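PDB 5NNL: inactive dihydroorotase-like domain, which adopts the amidohydrolase-type barrel fold of the dihydroorotase family but is an inactive member of it. Local coordinates for residues A[183-187]-A[203-207]. Numbering follows the deposited sequence.
Sequences SLFLS and QEALW
Trp207 and Gln203, one turn apart on helix 200-207, both reach across to helix 181-185 and bond to backbone carbonyls there. The indole bond is the better defined of the two: Trp207 NE1 lies 3.0 Å from Leu184 O, in the carbonyl plane on a lone pair, and the oxygen sits almost in the plane of the indole. Its N-H...O angle is 159°. Gln203 makes a longer, more bent bond, NE2 to Ser183 O at 3.3 Å, with the nitrogen well above the carbonyl plane. Its reach comes from an extended chain, CG anti to the backbone N (chi1 -168°). The same extension brings Gln203 NE2 to 3.1 Å from Leu186 O, in the residues just after the helix.

The tight part of the contact surrounds Leu184. Its CD2 stands over one face of the indole, 4.1 Å from the centroid of the five-membered ring of Trp207 in a CH-pi contact. Leu184 CD2 also lies 3.8 Å from CB of Leu206. The in-plane bond and the methyl over one face should together limit how the indole can turn about chi2. Farther out, the indole edge turns toward the face of Phe185 in an offset edge-to-face pair, planes at 83°. The centroids of the Phe185 ring and the Trp207 six-membered ring are 5.8 Å apart. This is the looser, partly exposed side, where Arg254 adds a cation-pi contact to Trp207 and also touches Phe185.

Side-chain N-H groups thus meet carbonyls of a short helix, joining two helices in the excursion between two successive parallel strands, 175-180 and 215-217, at the C-terminal end of the first, as in the strand-to-helix connections of an amidohydrolase-type barrel.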
loop_
_atom_site.group_PDB
_atom_site.type_symbol
_atom_site.label_atom_id
_atom_site.label_comp_id
_atom_site.label_asym_id
_atom_site.label_seq_id
_atom_site.Cartn_x
_atom_site.Cartn_y
_atom_site.Cartn_z
ATOM N N SER A 183 6.064 -5.455 8.309
ATOM C CA SER A 183 5.456 -6.167 9.428
ATOM C C SER A 183 5.937 -7.611 9.518
ATOM O O SER A 183 5.974 -8.182 10.614
ATOM C CB SER A 183 3.933 -6.143 9.307
ATOM O OG SER A 183 3.418 -4.834 9.461
ATOM N N LEU A 184 6.290 -8.224 8.386
ATOM C CA LEU A 184 6.717 -9.618 8.396
ATOM C C LEU A 184 8.172 -9.795 8.806
ATOM O O LEU A 184 8.573 -10.918 9.133
ATOM C CB LEU A 184 6.504 -10.246 7.015
ATOM C CG LEU A 184 5.062 -10.455 6.540
ATOM C CD1 LEU A 184 5.047 -11.217 5.227
ATOM C CD2 LEU A 184 4.217 -11.186 7.579
ATOM N N PHE A 185 8.965 -8.723 8.808
ATOM C CA PHE A 185 10.396 -8.820 9.060
ATOM C C PHE A 185 10.880 -7.908 10.180
ATOM O O PHE A 185 12.086 -7.881 10.455
ATOM C CB PHE A 185 11.169 -8.514 7.773
ATOM C CG PHE A 185 10.757 -9.367 6.617
ATOM C CD1 PHE A 185 11.286 -10.634 6.458
ATOM C CD2 PHE A 185 9.830 -8.908 5.694
ATOM C CE1 PHE A 185 10.904 -11.426 5.404
ATOM C CE2 PHE A 185 9.444 -9.697 4.630
ATOM C CZ PHE A 185 9.982 -10.959 4.485
ATOM N N LEU A 186 9.981 -7.167 10.831
ATOM C CA LEU A 186 10.303 -6.351 11.994
ATOM C C LEU A 186 9.216 -6.540 13.040
ATOM O O LEU A 186 8.028 -6.559 12.705
ATOM C CB LEU A 186 10.411 -4.861 11.646
ATOM C CG LEU A 186 11.485 -4.446 10.644
ATOM C CD1 LEU A 186 11.237 -3.021 10.194
ATOM C CD2 LEU A 186 12.874 -4.580 11.241
ATOM N N SER A 187 9.627 -6.666 14.304
ATOM C CA SER A 187 8.700 -6.874 15.411
ATOM C C SER A 187 9.147 -6.034 16.604
ATOM O O SER A 187 10.167 -5.339 16.558
ATOM C CB SER A 187 8.616 -8.358 15.790
ATOM O OG SER A 187 9.756 -8.765 16.528
ATOM N N GLN A 203 3.517 -11.473 14.753
ATOM C CA GLN A 203 4.207 -11.699 13.487
ATOM C C GLN A 203 4.137 -13.167 13.077
ATOM O O GLN A 203 3.937 -13.481 11.898
ATOM C CB GLN A 203 5.659 -11.243 13.598
ATOM C CG GLN A 203 6.386 -11.155 12.271
ATOM C CD GLN A 203 7.870 -10.918 12.449
ATOM O OE1 GLN A 203 8.637 -11.854 12.660
ATOM N NE2 GLN A 203 8.282 -9.662 12.380
ATOM N N GLU A 204 4.307 -14.074 14.039
ATOM C CA GLU A 204 4.203 -15.499 13.729
ATOM C C GLU A 204 2.802 -15.850 13.263
ATOM O O GLU A 204 2.625 -16.661 12.341
ATOM C CB GLU A 204 4.584 -16.321 14.963
ATOM C CG GLU A 204 4.648 -17.824 14.728
ATOM C CD GLU A 204 4.900 -18.601 16.007
ATOM O OE1 GLU A 204 5.702 -18.132 16.844
ATOM O OE2 GLU A 204 4.289 -19.677 16.179
ATOM N N ALA A 205 1.778 -15.257 13.885
ATOM C CA ALA A 205 0.412 -15.481 13.435
ATOM C C ALA A 205 0.225 -15.013 11.997
ATOM O O ALA A 205 -0.532 -15.628 11.237
ATOM C CB ALA A 205 -0.569 -14.772 14.367
ATOM N N LEU A 206 0.919 -13.945 11.599
ATOM C CA LEU A 206 0.824 -13.466 10.224
ATOM C C LEU A 206 1.440 -14.466 9.250
ATOM O O LEU A 206 0.853 -14.779 8.207
ATOM C CB LEU A 206 1.505 -12.103 10.095
ATOM C CG LEU A 206 0.897 -10.939 10.886
ATOM C CD1 LEU A 206 1.726 -9.683 10.683
ATOM C CD2 LEU A 206 -0.552 -10.691 10.488
ATOM N N TRP A 207 2.632 -14.973 9.571
ATOM C CA TRP A 207 3.270 -15.967 8.714
ATOM C C TRP A 207 2.430 -17.230 8.598
ATOM O O TRP A 207 2.445 -17.892 7.552
ATOM C CB TRP A 207 4.663 -16.297 9.246
ATOM C CG TRP A 207 5.682 -15.278 8.845
ATOM C CD1 TRP A 207 6.141 -14.231 9.592
ATOM C CD2 TRP A 207 6.357 -15.202 7.586
ATOM N NE1 TRP A 207 7.065 -13.508 8.872
ATOM C CE2 TRP A 207 7.215 -14.084 7.637
ATOM C CE3 TRP A 207 6.322 -15.972 6.422
ATOM C CZ2 TRP A 207 8.031 -13.719 6.566
ATOM C CZ3 TRP A 207 7.131 -15.609 5.360
ATOM C CH2 TRP A 207 7.974 -14.493 5.440
#